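Local coordinates for dual specificity protein phosphatase 18 (Homo sapiens, PDB 2ESB) that removes phosphate from phosphotyrosine and, less readily, phosphothreonine in MAP kinase peptides, acting as a dual specificity protein phosphatase, at residues L39-N44 with R99-C104; S111-L116 with S145-Q150; D129-T134 with P139-N144. One frame throughout, in Å; residues are numbered along the deposited sequence.

How the contacts relate
Contacts 2 and 3 are buried and share the helical side of the domain. Contact 1 lies further out, about 21 Å from contact 2 centre to centre, and is only partly buried. It sets helix 38-43 beside strand 100-103 of the central sheet. The strand leads through the phosphate-binding loop into helix 110-122, which carries half of contact 2, and Cys104 SG packs against Ser111 OG there. Contact 3 lies between the two halves of contact 2 in the chain. His131 touches Trp148, and Thr134 touches Leu116. The chemistry differs with place. Contact 2 is wholly apolar, contact 3 adds a water bridge, and contact 1 pairs leucines inside with an arginine stem outside.

Contact 1 (L39-N44 with R99-C104); sequences LMLSSN and RTLLHC
Leu41 and Leu101 make the tight part of this contact. Their CD2 methyls meet at 3.8 Å, and the two side chains cross at about a right angle. With CG anti to the carbonyl carbon (chi1 -65°), the Leu41 chain carries CD2 from helix 38-43 over to strand 100-103, although its first bond is not aimed there. Leu101 points toward the helix. Both are buried, and Leu101 also packs on Tyr28 and Ser30 of strand 27-30.

The other end is looser and partly exposed. Here Arg99 passes Asn44, the first residue beyond the helix. Arg99 CD lies 3.5 Å from Asn44 O. That carbonyl sits obliquely to the guanidinium; Arg99 NH1 is 3.7 Å from Asn44 O, packing rather than a bond. The extended arginine chain carries NH1 to the hydroxyl of Tyr28 instead.

The Asn44 side chain turns back on its own helix. Asn44 ND2 gives a nearly straight bond to Met40 O at 2.8 Å, and the acceptor lies in the plane of the Asn44 amide. Asn44 N bonds to Met40 O at 3.2 Å, so two donors of one residue hold the helix end.

Helix 38-43 packs on the Leu101 side of the strand and helix 110-122 on the Leu102 side, as in an alpha/beta sheet with helices on both faces. The strand leads to Cys104, the predicted nucleophile of the tyrosine phosphatase P-loop.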
loop_
_atom_site.group_PDB
_atom_site.type_symbol
_atom_site.label_atom_id
_atom_site.label_comp_id
_atom_site.label_asym_id
_atom_site.label_seq_id
_atom_site.Cartn_x
_atom_site.Cartn_y
_atom_site.Cartn_z
ATOM N N LEU A 39 13.382 11.355 12.776
ATOM C CA LEU A 39 12.464 12.033 13.688
ATOM C C LEU A 39 11.008 11.720 13.407
ATOM O O LEU A 39 10.213 11.526 14.326
ATOM C CB LEU A 39 12.663 13.548 13.623
ATOM C CG LEU A 39 13.901 14.084 14.337
ATOM C CD1 LEU A 39 13.954 15.601 14.191
ATOM C CD2 LEU A 39 13.855 13.688 15.801
ATOM N N MET A 40 10.666 11.677 12.126
ATOM C CA MET A 40 9.308 11.401 11.715
ATOM C C MET A 40 8.911 9.977 12.071
ATOM O O MET A 40 7.770 9.715 12.447
ATOM C CB MET A 40 9.171 11.622 10.213
ATOM C CG MET A 40 7.736 11.770 9.765
ATOM S SD MET A 40 7.665 12.461 8.122
ATOM C CE MET A 40 8.022 14.153 8.488
ATOM N N LEU A 41 9.851 9.050 11.935
ATOM C CA LEU A 41 9.571 7.661 12.270
ATOM C C LEU A 41 9.346 7.531 13.778
ATOM O O LEU A 41 8.362 6.936 14.229
ATOM C CB LEU A 41 10.740 6.763 11.848
ATOM C CG LEU A 41 10.989 6.674 10.339
ATOM C CD1 LEU A 41 12.247 5.871 10.085
ATOM C CD2 LEU A 41 9.784 6.044 9.637
ATOM N N SER A 42 10.250 8.091 14.571
ATOM C CA SER A 42 10.091 7.971 16.014
ATOM C C SER A 42 8.873 8.731 16.545
ATOM O O SER A 42 8.157 8.232 17.418
ATOM C CB SER A 42 11.369 8.424 16.735
ATOM O OG SER A 42 11.720 9.741 16.378
ATOM N N SER A 43 8.613 9.917 16.002
ATOM C CA SER A 43 7.485 10.719 16.465
ATOM C C SER A 43 6.131 10.074 16.144
ATOM O O SER A 43 5.145 10.315 16.835
ATOM C CB SER A 43 7.547 12.122 15.859
ATOM O OG SER A 43 7.097 12.105 14.519
ATOM N N ASN A 44 6.075 9.269 15.089
ATOM C CA ASN A 44 4.840 8.588 14.735
ATOM C C ASN A 44 4.896 7.157 15.255
ATOM O O ASN A 44 4.067 6.317 14.902
ATOM C CB ASN A 44 4.643 8.600 13.220
ATOM C CG ASN A 44 4.222 9.958 12.706
ATOM O OD1 ASN A 44 3.049 10.308 12.749
ATOM N ND2 ASN A 44 5.185 10.741 12.238
ATOM N N ARG A 99 3.595 -0.276 14.880
ATOM C CA ARG A 99 2.992 0.474 13.781
ATOM C C ARG A 99 3.844 0.283 12.528
ATOM O O ARG A 99 5.074 0.268 12.591
ATOM C CB ARG A 99 2.896 1.962 14.124
ATOM C CG ARG A 99 2.023 2.247 15.329
ATOM C CD ARG A 99 1.772 3.739 15.497
ATOM N NE ARG A 99 1.188 4.010 16.810
ATOM C CZ ARG A 99 0.684 5.178 17.188
ATOM N NH1 ARG A 99 0.681 6.204 16.350
ATOM N NH2 ARG A 99 0.191 5.319 18.415
ATOM N N THR A 100 3.179 0.162 11.390
ATOM C CA THR A 100 3.874 -0.072 10.139
ATOM C C THR A 100 3.813 1.083 9.151
ATOM O O THR A 100 2.766 1.712 8.982
ATOM C CB THR A 100 3.278 -1.320 9.434
ATOM O OG1 THR A 100 3.348 -2.453 10.316
ATOM C CG2 THR A 100 4.026 -1.633 8.152
ATOM N N LEU A 101 4.953 1.359 8.510
ATOM C CA LEU A 101 5.029 2.356 7.454
ATOM C C LEU A 101 5.277 1.594 6.162
ATOM O O LEU A 101 6.269 0.854 6.034
ATOM C CB LEU A 101 6.189 3.358 7.638
ATOM C CG LEU A 101 6.492 4.217 6.387
ATOM C CD1 LEU A 101 5.306 5.156 6.067
ATOM C CD2 LEU A 101 7.761 5.045 6.606
ATOM N N LEU A 102 4.355 1.739 5.222
ATOM C CA LEU A 102 4.503 1.147 3.903
ATOM C C LEU A 102 4.972 2.318 3.049
ATOM O O LEU A 102 4.344 3.366 3.086
ATOM C CB LEU A 102 3.153 0.703 3.338
ATOM C CG LEU A 102 2.623 -0.699 3.573
ATOM C CD1 LEU A 102 1.187 -0.773 3.039
ATOM C CD2 LEU A 102 3.543 -1.712 2.872
ATOM N N HIS A 103 6.051 2.155 2.286
ATOM C CA HIS A 103 6.503 3.228 1.403
ATOM C C HIS A 103 7.110 2.655 0.127
ATOM O O HIS A 103 7.458 1.477 0.051
ATOM C CB HIS A 103 7.546 4.119 2.092
ATOM C CG HIS A 103 8.933 3.546 2.100
ATOM N ND1 HIS A 103 9.828 3.746 1.070
ATOM C CD2 HIS A 103 9.584 2.793 3.023
ATOM C CE1 HIS A 103 10.971 3.149 1.361
ATOM N NE2 HIS A 103 10.851 2.565 2.540
ATOM N N CYS A 104 7.197 3.494 -0.891
ATOM C CA CYS A 104 7.828 3.104 -2.137
ATOM C C CYS A 104 8.643 4.347 -2.508
ATOM O O CYS A 104 9.201 4.990 -1.608
ATOM C CB CYS A 104 6.783 2.694 -3.197
ATOM S SG CYS A 104 5.362 3.788 -3.453
#

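Contact 2 (S111-L116 with S145-Q150); sequences SAALCL and SGFWEQ
Ala113 and Phe147 bring the two backbones closest, with their CA atoms 6.6 Å apart. Both segments are helical. One is an early part of helix 110-122, and the other is the first turn and a half of helix 145-159. Bonds such as Cys115 N to Ser111 O and Glu149 N to Ser145 O keep each turn regular.

The small side chain of Ala113 is consistent with this close approach. Ala113 CB touches Phe147 CD1 at 4.1 Å and lies equally far from Phe147 CB. The methyl therefore meets the root of the phenyl group, lying obliquely to the ring. Gln150 NE2 lies at the edge of this ring, in its plane, and is itself bonded to Ser77 O.

Leu116, about a turn after Ala113, meets Trp148, the neighbour of Phe147. The two side chains cross obliquely. Leu116 CD1 approaches Trp148 CH2, also at 4.1 Å. The first bond of Trp148 points away from the other helix. With its CG beside the backbone N (chi1 -86°), the long indole still brings its benzo end back to the leucine. The indole NE1 is bonded to the hydroxyl of Tyr178.

All four touching residues are buried. The interface is methyl carbon against aromatic carbon and the CB of Phe147, so it rests on shape and exclusion of water rather than on charge or polar bonds.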
loop_
_atom_site.group_PDB
_atom_site.type_symbol
_atom_site.label_atom_id
_atom_site.label_comp_id
_atom_site.label_asym_id
_atom_site.label_seq_id
_atom_site.Cartn_x
_atom_site.Cartn_y
_atom_site.Cartn_z
ATOM N N SER A 111 3.253 1.157 -2.838
ATOM C CA SER A 111 2.829 1.020 -1.444
ATOM C C SER A 111 1.304 1.155 -1.327
ATOM O O SER A 111 0.666 0.468 -0.523
ATOM C CB SER A 111 3.543 2.057 -0.549
ATOM O OG SER A 111 3.361 3.392 -1.014
ATOM N N ALA A 112 0.713 2.019 -2.145
ATOM C CA ALA A 112 -0.732 2.220 -2.098
ATOM C C ALA A 112 -1.495 0.934 -2.406
ATOM O O ALA A 112 -2.498 0.631 -1.763
ATOM C CB ALA A 112 -1.147 3.324 -3.070
ATOM N N ALA A 113 -1.016 0.175 -3.383
ATOM C CA ALA A 113 -1.672 -1.075 -3.758
ATOM C C ALA A 113 -1.653 -2.083 -2.615
ATOM O O ALA A 113 -2.650 -2.773 -2.369
ATOM C CB ALA A 113 -1.000 -1.674 -4.996
ATOM N N LEU A 114 -0.527 -2.182 -1.910
ATOM C CA LEU A 114 -0.460 -3.128 -0.794
ATOM C C LEU A 114 -1.389 -2.679 0.330
ATOM O O LEU A 114 -1.992 -3.504 1.023
ATOM C CB LEU A 114 0.975 -3.273 -0.274
ATOM C CG LEU A 114 1.918 -4.026 -1.224
ATOM C CD1 LEU A 114 3.181 -4.412 -0.494
ATOM C CD2 LEU A 114 1.244 -5.289 -1.738
ATOM N N CYS A 115 -1.505 -1.365 0.503
ATOM C CA CYS A 115 -2.385 -0.820 1.524
ATOM C C CYS A 115 -3.836 -1.211 1.209
ATOM O O CYS A 115 -4.572 -1.636 2.099
ATOM C CB CYS A 115 -2.255 0.700 1.587
ATOM S SG CYS A 115 -3.448 1.477 2.737
ATOM N N LEU A 116 -4.241 -1.074 -0.058
ATOM C CA LEU A 116 -5.604 -1.434 -0.447
ATOM C C LEU A 116 -5.875 -2.909 -0.170
ATOM O O LEU A 116 -6.943 -3.265 0.328
ATOM C CB LEU A 116 -5.855 -1.136 -1.935
ATOM C CG LEU A 116 -5.722 0.328 -2.370
ATOM C CD1 LEU A 116 -6.064 0.452 -3.851
ATOM C CD2 LEU A 116 -6.648 1.214 -1.528
ATOM N N SER A 145 -2.441 0.695 -13.655
ATOM C CA SER A 145 -3.513 -0.190 -14.101
ATOM C C SER A 145 -3.309 -1.686 -13.877
ATOM O O SER A 145 -4.279 -2.425 -13.662
ATOM C CB SER A 145 -3.839 0.084 -15.581
ATOM O OG SER A 145 -4.491 1.341 -15.705
ATOM N N GLY A 146 -2.071 -2.151 -13.939
ATOM C CA GLY A 146 -1.827 -3.567 -13.709
ATOM C C GLY A 146 -2.119 -3.923 -12.253
ATOM O O GLY A 146 -2.649 -4.992 -11.948
ATOM N N PHE A 147 -1.765 -3.027 -11.339
ATOM C CA PHE A 147 -2.024 -3.277 -9.926
ATOM C C PHE A 147 -3.541 -3.274 -9.688
ATOM O O PHE A 147 -4.047 -4.015 -8.853
ATOM C CB PHE A 147 -1.330 -2.213 -9.060
ATOM C CG PHE A 147 0.185 -2.292 -9.082
ATOM C CD1 PHE A 147 0.957 -1.255 -8.557
ATOM C CD2 PHE A 147 0.834 -3.407 -9.612
ATOM C CE1 PHE A 147 2.358 -1.324 -8.558
ATOM C CE2 PHE A 147 2.231 -3.493 -9.621
ATOM C CZ PHE A 147 2.996 -2.451 -9.093
ATOM N N TRP A 148 -4.270 -2.443 -10.426
ATOM C CA TRP A 148 -5.717 -2.416 -10.277
ATOM C C TRP A 148 -6.307 -3.771 -10.678
ATOM O O TRP A 148 -7.158 -4.317 -9.976
ATOM C CB TRP A 148 -6.335 -1.289 -11.111
ATOM C CG TRP A 148 -6.340 0.018 -10.378
ATOM C CD1 TRP A 148 -5.569 1.110 -10.635
ATOM C CD2 TRP A 148 -7.139 0.347 -9.234
ATOM N NE1 TRP A 148 -5.833 2.104 -9.718
ATOM C CE2 TRP A 148 -6.794 1.659 -8.848
ATOM C CE3 TRP A 148 -8.115 -0.346 -8.497
ATOM C CZ2 TRP A 148 -7.390 2.300 -7.749
ATOM C CZ3 TRP A 148 -8.707 0.290 -7.403
ATOM C CH2 TRP A 148 -8.342 1.599 -7.041
ATOM N N GLU A 149 -5.847 -4.325 -11.795
ATOM C CA GLU A 149 -6.337 -5.634 -12.232
ATOM C C GLU A 149 -6.033 -6.675 -11.149
ATOM O O GLU A 149 -6.842 -7.566 -10.868
ATOM C CB GLU A 149 -5.650 -6.060 -13.536
ATOM C CG GLU A 149 -6.077 -5.297 -14.778
ATOM C CD GLU A 149 -5.088 -5.463 -15.928
ATOM O OE1 GLU A 149 -4.566 -6.585 -16.107
ATOM O OE2 GLU A 149 -4.838 -4.476 -16.653
ATOM N N GLN A 150 -4.847 -6.575 -10.555
ATOM C CA GLN A 150 -4.458 -7.502 -9.498
ATOM C C GLN A 150 -5.339 -7.331 -8.263
ATOM O O GLN A 150 -5.737 -8.319 -7.629
ATOM C CB GLN A 150 -2.985 -7.304 -9.139
ATOM C CG GLN A 150 -2.039 -7.885 -10.191
ATOM C CD GLN A 150 -0.606 -7.431 -9.998
ATOM O OE1 GLN A 150 -0.091 -7.452 -8.888
ATOM N NE2 GLN A 150 0.048 -7.026 -11.086
#

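Contact 3 (D129-T134 with P139-N144); sequences DAHTWT and PIIRPN
Ala130 O is gripped twice by Thr134, the residue that meets Ile141 across the contact. Thr134 OG1 donates to Ala130 O at 2.9 Å, and Thr134 N donates from the opposite face of the carbonyl plane. The hydroxyl is thus turned back onto its own helix. The other branch, CG2, is anti to the backbone N and faces the loop 139-144.

There Thr134 CG2 touches Ile141 CD1 at 3.5 Å. The side chains cross at about a right angle. Ile141 holds CG1 in the crowded position between backbone N and carbonyl carbon (chi1 61°), and its CD1 reaches in between Thr134 and His131. His131 CD2 is 3.9 Å from Ile141 CD1, which lies obliquely to the imidazole ring.

An alanine at Thr134 lacks CG2 and OG1; the methyl end of Ile141 is likely to face a gap on that side, and Ala130 O to keep only the backbone N of the two donors.

A water adds a polar tie. It donates to Ile141 O at 2.7 Å. It is also hydrogen-bonded to His131 NE2 at 2.8 Å, at the ring edge and in its plane.

Asn144 ends the loop as N-cap of helix 145-159. Arg142 bonds by its backbone to Val108, and Asn144 N to Ser109 OG. The loop thus ties helices 127-137 and 145-159 to the P-loop that follows Cys104, the active-site loop of the protein tyrosine phosphatase fold.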
loop_
_atom_site.group_PDB
_atom_site.type_symbol
_atom_site.label_atom_id
_atom_site.label_comp_id
_atom_site.label_asym_id
_atom_site.label_seq_id
_atom_site.Cartn_x
_atom_site.Cartn_y
_atom_site.Cartn_z
ATOM N N ASP A 129 -14.396 0.946 -1.347
ATOM C CA ASP A 129 -14.347 1.659 -0.067
ATOM C C ASP A 129 -12.917 1.792 0.444
ATOM O O ASP A 129 -12.554 2.806 1.040
ATOM C CB ASP A 129 -15.227 0.975 0.991
ATOM C CG ASP A 129 -16.725 1.158 0.721
ATOM O OD1 ASP A 129 -17.092 2.032 -0.092
ATOM O OD2 ASP A 129 -17.540 0.431 1.330
ATOM N N ALA A 130 -12.100 0.776 0.208
ATOM C CA ALA A 130 -10.708 0.852 0.634
ATOM C C ALA A 130 -10.027 1.984 -0.137
ATOM O O ALA A 130 -9.210 2.723 0.416
ATOM C CB ALA A 130 -10.007 -0.479 0.359
ATOM N N HIS A 131 -10.354 2.123 -1.423
ATOM C CA HIS A 131 -9.744 3.191 -2.211
ATOM C C HIS A 131 -10.222 4.584 -1.769
ATOM O O HIS A 131 -9.418 5.507 -1.618
ATOM C CB HIS A 131 -10.025 3.011 -3.712
ATOM C CG HIS A 131 -9.528 4.152 -4.549
ATOM N ND1 HIS A 131 -10.322 5.227 -4.884
ATOM C CD2 HIS A 131 -8.289 4.439 -5.019
ATOM C CE1 HIS A 131 -9.593 6.132 -5.518
ATOM N NE2 HIS A 131 -8.355 5.679 -5.611
ATOM N N THR A 132 -11.528 4.741 -1.567
ATOM C CA THR A 132 -12.071 6.033 -1.143
ATOM C C THR A 132 -11.403 6.470 0.156
ATOM O O THR A 132 -10.995 7.626 0.311
ATOM C CB THR A 132 -13.593 5.951 -0.906
ATOM O OG1 THR A 132 -14.228 5.456 -2.091
ATOM C CG2 THR A 132 -14.165 7.335 -0.563
ATOM N N TRP A 133 -11.294 5.535 1.088
ATOM C CA TRP A 133 -10.671 5.806 2.376
ATOM C C TRP A 133 -9.195 6.183 2.216
ATOM O O TRP A 133 -8.748 7.203 2.737
ATOM C CB TRP A 133 -10.788 4.578 3.293
ATOM C CG TRP A 133 -10.053 4.748 4.615
ATOM C CD1 TRP A 133 -8.745 4.412 4.888
ATOM C CD2 TRP A 133 -10.558 5.378 5.797
ATOM N NE1 TRP A 133 -8.407 4.807 6.174
ATOM C CE2 TRP A 133 -9.503 5.403 6.748
ATOM C CE3 TRP A 133 -11.798 5.930 6.147
ATOM C CZ2 TRP A 133 -9.657 5.961 8.022
ATOM C CZ3 TRP A 133 -11.948 6.484 7.418
ATOM C CH2 TRP A 133 -10.884 6.493 8.337
ATOM N N THR A 134 -8.440 5.366 1.490
ATOM C CA THR A 134 -7.013 5.640 1.328
ATOM C C THR A 134 -6.766 6.962 0.615
ATOM O O THR A 134 -5.896 7.748 1.018
ATOM C CB THR A 134 -6.301 4.471 0.592
ATOM O OG1 THR A 134 -6.498 3.256 1.335
ATOM C CG2 THR A 134 -4.799 4.732 0.486
ATOM N N PRO A 139 -4.317 11.867 -0.804
ATOM C CA PRO A 139 -4.839 12.293 -2.105
ATOM C C PRO A 139 -4.102 11.845 -3.360
ATOM O O PRO A 139 -4.731 11.531 -4.371
ATOM C CB PRO A 139 -4.866 13.816 -1.978
ATOM C CG PRO A 139 -5.180 14.017 -0.539
ATOM C CD PRO A 139 -4.264 13.012 0.128
ATOM N N ILE A 140 -2.778 11.807 -3.311
ATOM C CA ILE A 140 -2.025 11.440 -4.501
ATOM C C ILE A 140 -1.918 9.964 -4.860
ATOM O O ILE A 140 -1.299 9.646 -5.867
ATOM C CB ILE A 140 -0.588 11.996 -4.452
ATOM C CG1 ILE A 140 0.172 11.353 -3.292
ATOM C CG2 ILE A 140 -0.616 13.521 -4.310
ATOM C CD1 ILE A 140 1.614 11.791 -3.192
ATOM N N ILE A 141 -2.497 9.055 -4.074
ATOM C CA ILE A 141 -2.361 7.641 -4.431
ATOM C C ILE A 141 -2.985 7.333 -5.788
ATOM O O ILE A 141 -4.057 7.845 -6.130
ATOM C CB ILE A 141 -2.974 6.676 -3.372
ATOM C CG1 ILE A 141 -4.475 6.924 -3.224
ATOM C CG2 ILE A 141 -2.265 6.865 -2.030
ATOM C CD1 ILE A 141 -5.249 5.677 -2.900
ATOM N N ARG A 142 -2.292 6.507 -6.563
ATOM C CA ARG A 142 -2.765 6.120 -7.881
ATOM C C ARG A 142 -2.056 4.863 -8.375
ATOM O O ARG A 142 -1.072 4.939 -9.096
ATOM C CB ARG A 142 -2.564 7.265 -8.883
ATOM C CG ARG A 142 -2.933 6.885 -10.320
ATOM C CD ARG A 142 -3.219 8.086 -11.207
ATOM N NE ARG A 142 -4.531 8.659 -10.922
ATOM C CZ ARG A 142 -5.511 8.786 -11.813
ATOM N NH1 ARG A 142 -5.340 8.381 -13.066
ATOM N NH2 ARG A 142 -6.671 9.315 -11.446
ATOM N N PRO A 143 -2.552 3.682 -7.984
ATOM C CA PRO A 143 -1.922 2.434 -8.427
ATOM C C PRO A 143 -1.938 2.364 -9.964
ATOM O O PRO A 143 -2.886 2.843 -10.595
ATOM C CB PRO A 143 -2.824 1.364 -7.819
ATOM C CG PRO A 143 -3.359 2.025 -6.567
ATOM C CD PRO A 143 -3.680 3.417 -7.072
ATOM N N ASN A 144 -0.908 1.775 -10.570
ATOM C CA ASN A 144 -0.907 1.665 -12.027
ATOM C C ASN A 144 -1.998 0.670 -12.397
ATOM O O ASN A 144 -2.452 -0.100 -11.544
ATOM C CB ASN A 144 0.475 1.240 -12.572
ATOM C CG ASN A 144 0.845 -0.205 -12.244
ATOM O OD1 ASN A 144 0.119 -1.147 -12.577
ATOM N ND2 ASN A 144 2.003 -0.385 -11.607
HETATM O O HOH W 1 -6.264 6.689 -7.154
#